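Local coordinates for Bse634I restriction endonuclease (Geobacillus stearothermophilus, PDB 1KNV), which probably cleaves DNA at a specific recognition sequence, as a restriction endonuclease of the PDDEXK nuclease clan that can bind calcium, at residues Ile24-Tyr34 and Asn46-Val54; Phe234-Val244 and Ala270-Thr278. One frame throughout, in Å; residues are numbered along the deposited sequence.

Contact 1. Residues Ile24-Tyr34 and Asn46-Val54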
loop_
_atom_site.group_PDB
_atom_site.type_symbol
_atom_site.label_atom_id
_atom_site.label_comp_id
_atom_site.label_asym_id
_atom_site.label_seq_id
_atom_site.Cartn_x
_atom_site.Cartn_y
_atom_site.Cartn_z
ATOM N N ILE B 24 18.303 29.912 -39.349
ATOM C CA ILE B 24 16.921 30.319 -39.551
ATOM C C ILE B 24 16.448 31.049 -38.298
ATOM O O ILE B 24 16.878 30.737 -37.190
ATOM C CB ILE B 24 16.005 29.113 -39.785
ATOM C CG1 ILE B 24 16.454 28.362 -41.038
ATOM C CG2 ILE B 24 14.556 29.574 -39.901
ATOM C CD1 ILE B 24 15.658 27.110 -41.307
ATOM N N LYS B 25 15.579 32.034 -38.477
ATOM C CA LYS B 25 15.041 32.795 -37.356
ATOM C C LYS B 25 13.543 32.491 -37.338
ATOM O O LYS B 25 12.741 33.237 -37.902
ATOM C CB LYS B 25 15.292 34.291 -37.568
ATOM C CG LYS B 25 16.755 34.644 -37.795
ATOM C CD LYS B 25 17.622 34.158 -36.650
ATOM C CE LYS B 25 17.286 34.894 -35.369
ATOM N NZ LYS B 25 17.461 36.354 -35.560
ATOM N N PRO B 26 13.152 31.383 -36.685
ATOM C CA PRO B 26 11.757 30.940 -36.584
ATOM C C PRO B 26 10.750 31.974 -36.135
ATOM O O PRO B 26 9.655 32.051 -36.676
ATOM C CB PRO B 26 11.835 29.751 -35.625
ATOM C CG PRO B 26 13.026 30.071 -34.781
ATOM C CD PRO B 26 14.012 30.584 -35.795
ATOM N N PHE B 27 11.125 32.778 -35.154
ATOM C CA PHE B 27 10.220 33.783 -34.622
ATOM C C PHE B 27 9.965 34.941 -35.571
ATOM O O PHE B 27 8.856 35.472 -35.615
ATOM C CB PHE B 27 10.754 34.266 -33.275
ATOM C CG PHE B 27 10.954 33.150 -32.286
ATOM C CD1 PHE B 27 12.144 33.028 -31.583
ATOM C CD2 PHE B 27 9.954 32.199 -32.080
ATOM C CE1 PHE B 27 12.340 31.971 -30.685
ATOM C CE2 PHE B 27 10.138 31.143 -31.188
ATOM C CZ PHE B 27 11.333 31.028 -30.490
ATOM N N ASN B 28 10.977 35.336 -36.336
ATOM C CA ASN B 28 10.791 36.422 -37.292
ATOM C C ASN B 28 9.925 35.917 -38.439
ATOM O O ASN B 28 9.161 36.675 -39.033
ATOM C CB ASN B 28 12.131 36.927 -37.832
ATOM C CG ASN B 28 13.022 37.494 -36.741
ATOM O OD1 ASN B 28 12.547 38.118 -35.785
ATOM N ND2 ASN B 28 14.326 37.292 -36.886
ATOM N N ALA B 29 10.042 34.630 -38.739
ATOM C CA ALA B 29 9.251 34.035 -39.802
ATOM C C ALA B 29 7.786 34.126 -39.407
ATOM O O ALA B 29 6.936 34.482 -40.226
ATOM C CB ALA B 29 9.646 32.577 -40.008
ATOM N N LEU B 30 7.499 33.812 -38.144
ATOM C CA LEU B 30 6.130 33.842 -37.627
ATOM C C LEU B 30 5.517 35.230 -37.674
ATOM O O LEU B 30 4.401 35.411 -38.160
ATOM C CB LEU B 30 6.094 33.330 -36.187
ATOM C CG LEU B 30 6.228 31.822 -36.006
ATOM C CD1 LEU B 30 6.394 31.507 -34.547
ATOM C CD2 LEU B 30 5.006 31.128 -36.556
ATOM N N ILE B 31 6.248 36.205 -37.156
ATOM C CA ILE B 31 5.774 37.578 -37.128
ATOM C C ILE B 31 5.529 38.109 -38.537
ATOM O O ILE B 31 4.482 38.693 -38.818
ATOM C CB ILE B 31 6.786 38.478 -36.407
ATOM C CG1 ILE B 31 7.032 37.937 -35.000
ATOM C CG2 ILE B 31 6.264 39.900 -36.342
ATOM C CD1 ILE B 31 8.049 38.712 -34.236
ATOM N N GLU B 32 6.505 37.891 -39.415
ATOM C CA GLU B 32 6.422 38.332 -40.800
ATOM C C GLU B 32 5.217 37.747 -41.516
ATOM O O GLU B 32 4.640 38.399 -42.381
ATOM C CB GLU B 32 7.710 37.958 -41.558
ATOM C CG GLU B 32 8.845 38.969 -41.376
ATOM C CD GLU B 32 10.167 38.456 -41.922
ATOM O OE1 GLU B 32 10.135 37.680 -42.902
ATOM O OE2 GLU B 32 11.224 38.838 -41.373
ATOM N N LEU B 33 4.830 36.529 -41.162
ATOM C CA LEU B 33 3.698 35.910 -41.838
ATOM C C LEU B 33 2.397 36.001 -41.041
ATOM O O LEU B 33 1.343 35.597 -41.527
ATOM C CB LEU B 33 3.992 34.455 -42.164
ATOM C CG LEU B 33 5.117 34.162 -43.131
ATOM C CD1 LEU B 33 5.222 32.667 -43.377
ATOM C CD2 LEU B 33 4.814 34.903 -44.396
ATOM N N TYR B 34 2.454 36.559 -39.834
ATOM C CA TYR B 34 1.244 36.704 -39.030
ATOM C C TYR B 34 1.084 38.080 -38.385
ATOM O O TYR B 34 0.819 38.203 -37.192
ATOM C CB TYR B 34 1.164 35.605 -37.972
ATOM C CG TYR B 34 1.141 34.214 -38.575
ATOM C CD1 TYR B 34 2.311 33.483 -38.734
ATOM C CD2 TYR B 34 -0.045 33.653 -39.021
ATOM C CE1 TYR B 34 2.300 32.225 -39.329
ATOM C CE2 TYR B 34 -0.064 32.401 -39.620
ATOM C CZ TYR B 34 1.114 31.701 -39.767
ATOM O OH TYR B 34 1.108 30.461 -40.365
ATOM N N ASN B 46 0.115 25.274 -42.366
ATOM C CA ASN B 46 0.736 26.491 -41.845
ATOM C C ASN B 46 2.243 26.304 -41.701
ATOM O O ASN B 46 3.022 27.236 -41.922
ATOM C CB ASN B 46 0.127 26.846 -40.489
ATOM C CG ASN B 46 -1.151 27.608 -40.628
ATOM O OD1 ASN B 46 -1.159 28.826 -40.745
ATOM N ND2 ASN B 46 -2.264 26.891 -40.647
ATOM N N LEU B 47 2.642 25.089 -41.357
ATOM C CA LEU B 47 4.054 24.785 -41.161
ATOM C C LEU B 47 4.786 24.722 -42.500
ATOM O O LEU B 47 5.874 25.281 -42.638
ATOM C CB LEU B 47 4.221 23.465 -40.413
ATOM C CG LEU B 47 3.760 23.418 -38.955
ATOM C CD1 LEU B 47 3.787 21.985 -38.430
ATOM C CD2 LEU B 47 4.663 24.339 -38.164
ATOM N N ASP B 48 4.168 24.068 -43.488
ATOM C CA ASP B 48 4.746 23.955 -44.830
ATOM C C ASP B 48 4.910 25.353 -45.405
ATOM O O ASP B 48 5.935 25.661 -45.997
ATOM C CB ASP B 48 3.868 23.123 -45.757
ATOM C CG ASP B 48 3.878 21.662 -45.390
ATOM O OD1 ASP B 48 4.808 21.245 -44.656
ATOM O OD2 ASP B 48 2.963 20.939 -45.835
ATOM N N LYS B 49 3.908 26.205 -45.197
ATOM C CA LYS B 49 3.938 27.584 -45.679
ATOM C C LYS B 49 5.126 28.332 -45.109
ATOM O O LYS B 49 5.871 28.982 -45.840
ATOM C CB LYS B 49 2.651 28.291 -45.283
ATOM C CG LYS B 49 2.760 29.797 -45.176
ATOM C CD LYS B 49 1.470 30.357 -44.604
ATOM C CE LYS B 49 1.544 31.854 -44.381
ATOM N NZ LYS B 49 0.292 32.341 -43.725
ATOM N N LEU B 50 5.283 28.249 -43.791
ATOM C CA LEU B 50 6.389 28.899 -43.115
ATOM C C LEU B 50 7.698 28.368 -43.692
ATOM O O LEU B 50 8.612 29.138 -43.984
ATOM C CB LEU B 50 6.315 28.630 -41.603
ATOM C CG LEU B 50 5.318 29.486 -40.809
ATOM C CD1 LEU B 50 4.934 28.808 -39.516
ATOM C CD2 LEU B 50 5.938 30.841 -40.524
ATOM N N GLU B 51 7.781 27.054 -43.871
ATOM C CA GLU B 51 8.987 26.447 -44.419
ATOM C C GLU B 51 9.309 27.001 -45.803
ATOM O O GLU B 51 10.406 27.523 -46.039
ATOM C CB GLU B 51 8.836 24.927 -44.502
ATOM C CG GLU B 51 10.049 24.254 -45.124
ATOM C CD GLU B 51 10.144 22.781 -44.797
ATOM O OE1 GLU B 51 11.099 22.139 -45.276
ATOM O OE2 GLU B 51 9.272 22.268 -44.059
ATOM N N ASN B 52 8.348 26.875 -46.712
ATOM C CA ASN B 52 8.516 27.364 -48.069
ATOM C C ASN B 52 8.851 28.844 -48.052
ATOM O O ASN B 52 9.663 29.313 -48.851
ATOM C CB ASN B 52 7.250 27.130 -48.875
ATOM C CG ASN B 52 6.879 25.674 -48.942
ATOM O OD1 ASN B 52 7.752 24.808 -49.004
ATOM N ND2 ASN B 52 5.581 25.391 -48.942
ATOM N N TYR B 53 8.234 29.585 -47.143
ATOM C CA TYR B 53 8.520 31.002 -47.056
ATOM C C TYR B 53 10.001 31.214 -46.801
ATOM O O TYR B 53 10.651 31.999 -47.482
ATOM C CB TYR B 53 7.752 31.645 -45.922
ATOM C CG TYR B 53 8.147 33.084 -45.712
ATOM C CD1 TYR B 53 7.802 34.067 -46.640
ATOM C CD2 TYR B 53 8.841 33.472 -44.572
ATOM C CE1 TYR B 53 8.136 35.403 -46.429
ATOM C CE2 TYR B 53 9.179 34.804 -44.350
ATOM C CZ TYR B 53 8.820 35.763 -45.278
ATOM O OH TYR B 53 9.123 37.082 -45.038
ATOM N N VAL B 54 10.530 30.527 -45.797
ATOM C CA VAL B 54 11.947 30.654 -45.479
ATOM C C VAL B 54 12.774 30.168 -46.671
ATOM O O VAL B 54 13.837 30.714 -46.968
ATOM C CB VAL B 54 12.311 29.842 -44.209
ATOM C CG1 VAL B 54 13.821 29.826 -44.000
ATOM C CG2 VAL B 54 11.624 30.458 -42.993
#
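Tyr53 and Glu32 meet across two helices that pass nearly perpendicular (106° between their directions, axes 10.4 Å apart). Tyr53 OH donates to Glu32 OE1 at the ring edge, the carboxylate turned 77° from the ring; the 2.4 Å between Tyr53 OH and Glu32 OE1 is shorter than a normal hydrogen bond, and its exact length is doubtful. Ser8 OG bonds to both of these oxygens, while Glu32 OE2 takes the backbone N of Asn9. At the other end, Tyr34 OH donates to Asn46 OD1 at 2.8 Å, in the carbonyl plane and on a lone pair; Asn46 ND2 is spent on the carbonyls of Ser42 and Thr40, which fixes the amide's rotation. Between these bonds lies an apolar strip, plain helix-helix packing away from the calcium site. The methyls of Leu33 divide the work: CD2 makes a CH-pi contact 3.9 Å from the Tyr53 ring centroid, and CD1 presses on Leu50 CD2 at 3.5 Å, closer than usual van der Waals contact. A chi1 of 174° swings the Tyr53 ring out from its helix, one face meeting Leu33 CD2. Ala29 CB rests on Leu50 CD2 and Val54 CG2. Behind them, Trp78 of helix 68-93 touches Leu30 and Leu50, and Ile172 of helix 169-176 covers Leu30 further.

Contact 2. Residues Phe234-Val244 and Ala270-Thr278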
loop_
_atom_site.group_PDB
_atom_site.type_symbol
_atom_site.label_atom_id
_atom_site.label_comp_id
_atom_site.label_asym_id
_atom_site.label_seq_id
_atom_site.Cartn_x
_atom_site.Cartn_y
_atom_site.Cartn_z
ATOM N N PHE B 234 -4.518 13.450 -11.333
ATOM C CA PHE B 234 -3.609 13.941 -12.349
ATOM C C PHE B 234 -3.703 13.013 -13.544
ATOM O O PHE B 234 -3.453 11.815 -13.416
ATOM C CB PHE B 234 -2.172 13.963 -11.872
ATOM C CG PHE B 234 -1.209 14.398 -12.932
ATOM C CD1 PHE B 234 -1.150 15.727 -13.328
ATOM C CD2 PHE B 234 -0.391 13.470 -13.564
ATOM C CE1 PHE B 234 -0.290 16.126 -14.339
ATOM C CE2 PHE B 234 0.476 13.857 -14.578
ATOM C CZ PHE B 234 0.527 15.187 -14.966
ATOM N N LYS B 235 -4.070 13.569 -14.695
ATOM C CA LYS B 235 -4.199 12.795 -15.921
ATOM C C LYS B 235 -3.080 13.163 -16.886
ATOM O O LYS B 235 -2.651 14.308 -16.946
ATOM C CB LYS B 235 -5.534 13.094 -16.585
ATOM C CG LYS B 235 -6.740 12.761 -15.748
ATOM C CD LYS B 235 -7.117 11.308 -15.896
ATOM C CE LYS B 235 -8.415 11.001 -15.162
ATOM N NZ LYS B 235 -8.250 11.146 -13.684
ATOM N N TYR B 236 -2.618 12.187 -17.650
ATOM C CA TYR B 236 -1.573 12.434 -18.622
ATOM C C TYR B 236 -2.082 12.021 -19.991
ATOM O O TYR B 236 -2.659 10.946 -20.149
ATOM C CB TYR B 236 -0.313 11.657 -18.254
ATOM C CG TYR B 236 0.804 11.858 -19.243
ATOM C CD1 TYR B 236 1.057 10.913 -20.235
ATOM C CD2 TYR B 236 1.578 13.021 -19.225
ATOM C CE1 TYR B 236 2.051 11.117 -21.191
ATOM C CE2 TYR B 236 2.570 13.237 -20.176
ATOM C CZ TYR B 236 2.801 12.281 -21.158
ATOM O OH TYR B 236 3.771 12.492 -22.120
ATOM N N TYR B 237 -1.867 12.884 -20.978
ATOM C CA TYR B 237 -2.334 12.633 -22.342
ATOM C C TYR B 237 -1.251 12.710 -23.415
ATOM O O TYR B 237 -0.184 13.293 -23.225
ATOM C CB TYR B 237 -3.415 13.645 -22.718
ATOM C CG TYR B 237 -4.608 13.650 -21.807
ATOM C CD1 TYR B 237 -5.673 12.780 -22.019
ATOM C CD2 TYR B 237 -4.669 14.519 -20.722
ATOM C CE1 TYR B 237 -6.775 12.777 -21.169
ATOM C CE2 TYR B 237 -5.756 14.525 -19.869
ATOM C CZ TYR B 237 -6.807 13.653 -20.096
ATOM O OH TYR B 237 -7.893 13.675 -19.261
ATOM N N GLY B 238 -1.562 12.119 -24.559
ATOM C CA GLY B 238 -0.659 12.163 -25.686
ATOM C C GLY B 238 -1.414 12.815 -26.830
ATOM O O GLY B 238 -2.634 12.693 -26.924
ATOM N N ALA B 239 -0.696 13.540 -27.679
ATOM C CA ALA B 239 -1.282 14.193 -28.849
ATOM C C ALA B 239 -0.311 13.972 -30.008
ATOM O O ALA B 239 0.849 14.387 -29.939
ATOM C CB ALA B 239 -1.467 15.680 -28.601
ATOM N N SER B 240 -0.779 13.301 -31.058
ATOM C CA SER B 240 0.042 13.023 -32.233
ATOM C C SER B 240 -0.294 13.999 -33.349
ATOM O O SER B 240 -1.426 14.476 -33.441
ATOM C CB SER B 240 -0.207 11.597 -32.728
ATOM O OG SER B 240 0.520 11.342 -33.920
ATOM N N SER B 241 0.685 14.304 -34.195
ATOM C CA SER B 241 0.438 15.210 -35.312
ATOM C C SER B 241 -0.066 14.427 -36.532
ATOM O O SER B 241 -0.375 15.013 -37.569
ATOM C CB SER B 241 1.701 15.994 -35.662
ATOM O OG SER B 241 1.918 17.027 -34.717
ATOM N N GLU B 242 -0.161 13.106 -36.383
ATOM C CA GLU B 242 -0.645 12.212 -37.435
ATOM C C GLU B 242 -1.896 11.511 -36.925
ATOM O O GLU B 242 -2.111 11.425 -35.721
ATOM C CB GLU B 242 0.401 11.140 -37.763
ATOM C CG GLU B 242 1.701 11.661 -38.347
ATOM C CD GLU B 242 1.502 12.363 -39.677
ATOM O OE1 GLU B 242 0.804 11.804 -40.552
ATOM O OE2 GLU B 242 2.047 13.472 -39.856
ATOM N N PRO B 243 -2.746 11.005 -37.831
ATOM C CA PRO B 243 -3.959 10.312 -37.390
ATOM C C PRO B 243 -3.538 9.159 -36.486
ATOM O O PRO B 243 -2.422 8.655 -36.612
ATOM C CB PRO B 243 -4.567 9.824 -38.700
ATOM C CG PRO B 243 -4.174 10.902 -39.669
ATOM C CD PRO B 243 -2.723 11.145 -39.299
ATOM N N VAL B 244 -4.411 8.740 -35.575
ATOM C CA VAL B 244 -4.065 7.655 -34.664
ATOM C C VAL B 244 -4.718 6.331 -35.070
ATOM O O VAL B 244 -5.948 6.227 -35.169
ATOM C CB VAL B 244 -4.451 8.013 -33.188
ATOM C CG1 VAL B 244 -4.075 6.880 -32.241
ATOM C CG2 VAL B 244 -3.739 9.286 -32.760
ATOM N N ALA B 270 -1.337 4.463 -18.384
ATOM C CA ALA B 270 -0.195 5.324 -18.188
ATOM C C ALA B 270 -0.548 6.610 -18.926
ATOM O O ALA B 270 -0.181 7.696 -18.502
ATOM C CB ALA B 270 1.048 4.687 -18.799
ATOM N N VAL B 271 -1.267 6.472 -20.039
ATOM C CA VAL B 271 -1.678 7.604 -20.866
ATOM C C VAL B 271 -3.182 7.531 -20.922
ATOM O O VAL B 271 -3.737 6.625 -21.527
ATOM C CB VAL B 271 -1.109 7.487 -22.298
ATOM C CG1 VAL B 271 -1.348 8.772 -23.079
ATOM C CG2 VAL B 271 0.379 7.203 -22.240
ATOM N N ASP B 272 -3.841 8.480 -20.277
ATOM C CA ASP B 272 -5.293 8.500 -20.225
ATOM C C ASP B 272 -6.011 8.559 -21.571
ATOM O O ASP B 272 -7.102 8.012 -21.725
ATOM C CB ASP B 272 -5.725 9.642 -19.329
ATOM C CG ASP B 272 -5.372 9.377 -17.896
ATOM O OD1 ASP B 272 -6.053 8.529 -17.292
ATOM O OD2 ASP B 272 -4.405 9.980 -17.383
ATOM N N ASP B 273 -5.422 9.234 -22.546
ATOM C CA ASP B 273 -6.036 9.282 -23.855
ATOM C C ASP B 273 -5.034 9.836 -24.842
ATOM O O ASP B 273 -4.042 10.468 -24.463
ATOM C CB ASP B 273 -7.312 10.124 -23.832
ATOM C CG ASP B 273 -8.290 9.742 -24.946
ATOM O OD1 ASP B 273 -9.439 10.222 -24.905
ATOM O OD2 ASP B 273 -7.924 8.966 -25.859
ATOM N N ILE B 274 -5.293 9.575 -26.117
ATOM C CA ILE B 274 -4.413 10.016 -27.178
ATOM C C ILE B 274 -5.233 10.844 -28.153
ATOM O O ILE B 274 -6.361 10.489 -28.495
ATOM C CB ILE B 274 -3.766 8.792 -27.878
ATOM C CG1 ILE B 274 -2.959 9.241 -29.092
ATOM C CG2 ILE B 274 -4.832 7.774 -28.243
ATOM C CD1 ILE B 274 -1.747 10.052 -28.727
ATOM N N PHE B 275 -4.664 11.967 -28.572
ATOM C CA PHE B 275 -5.340 12.879 -29.483
ATOM C C PHE B 275 -4.604 12.974 -30.805
ATOM O O PHE B 275 -3.414 12.658 -30.896
ATOM C CB PHE B 275 -5.437 14.269 -28.847
ATOM C CG PHE B 275 -6.251 14.298 -27.578
ATOM C CD1 PHE B 275 -7.644 14.324 -27.628
ATOM C CD2 PHE B 275 -5.626 14.280 -26.331
ATOM C CE1 PHE B 275 -8.400 14.334 -26.458
ATOM C CE2 PHE B 275 -6.370 14.287 -25.159
ATOM C CZ PHE B 275 -7.760 14.316 -25.221
ATOM N N SER B 276 -5.329 13.394 -31.834
ATOM C CA SER B 276 -4.765 13.567 -33.159
ATOM C C SER B 276 -4.968 15.038 -33.496
ATOM O O SER B 276 -6.097 15.520 -33.546
ATOM C CB SER B 276 -5.498 12.685 -34.160
ATOM O OG SER B 276 -4.907 12.776 -35.441
ATOM N N LEU B 277 -3.878 15.761 -33.699
ATOM C CA LEU B 277 -3.987 17.176 -34.004
ATOM C C LEU B 277 -3.699 17.460 -35.474
ATOM O O LEU B 277 -2.549 17.420 -35.908
ATOM C CB LEU B 277 -3.031 17.972 -33.114
ATOM C CG LEU B 277 -3.230 17.795 -31.608
ATOM C CD1 LEU B 277 -2.092 18.461 -30.867
ATOM C CD2 LEU B 277 -4.561 18.387 -31.187
ATOM N N THR B 278 -4.747 17.746 -36.241
ATOM C CA THR B 278 -4.580 18.037 -37.660
ATOM C C THR B 278 -4.819 19.513 -37.892
ATOM O O THR B 278 -4.042 20.188 -38.560
ATOM C CB THR B 278 -5.574 17.234 -38.529
ATOM O OG1 THR B 278 -5.411 15.832 -38.282
ATOM C CG2 THR B 278 -5.319 17.501 -40.004
HETATM O O HOH W 1 0.479 18.874 -35.826
#
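The parallel pairing of strands 235-240 and 273-276 closes a beta-alpha-beta unit through helix 246-251 and makes 273-276 the outermost strand, within this chain, of the mixed sheet of this PDDEXK-clan nuclease. A ladder of backbone bonds joins them: Gly238 N to Asp273 O (3.0 Å), Phe275 N to Gly238 O, Ser240 N to Phe275 O (2.7 Å) and Leu277 N to Ser240 O. Before the ladder, Asp272 N donates to Tyr236 O, and Asp272 OD2, which also pairs with Lys217, appears to accept Tyr236 N, though its position is less certain. On one face of the sheet, Tyr237 CD1 meets Phe275 CE2 at 3.6 Å, the rings oblique to each other, and Asp273 CB lies at the tyrosine's edge. An alanine in place of Tyr237 would probably leave a gap beside Phe275 CE2 and between the strand and Ile290 of helix 281-291. Further along, Ala239 CB touches Leu277 CD1 (3.6 Å) and lies beside Leu197, seen to bind calcium in this protein, although none is bound to this chain here. The opposite face carries Ile274: chi1 of 174° sets CG1 anti to the backbone N, and the turn at chi2 (67°) brings CD1 to 3.3 Å from Gly238 O. At the end of the strand, Ser240 OG forms an ST turn by accepting Glu242 N at 3.1 Å, with an N-H...O angle of 164°.

In the fold
From the N terminus, strand 19-24 leads into helix 26-33, and contact 1 soon brings helix 43-60 back against it, closing a short loop of 11 residues. The chain then runs through helix 68-93, the first three strands of the mixed sheet and helix 203-227 before contact 2 opens. That contact closes a 25-residue connection containing helix 246-251, and helix 281-291 follows it. The two contacts thus come in series, neither enclosing nor crossing the other. The centres of contact 1 and contact 2 are about 26 Å apart, and the nearest atoms of contact 1 and contact 2 about 6 Å apart, without touching. Contact 1 ties helices of the N-terminal part together, whereas contact 2 adds the last strand to the central sheet.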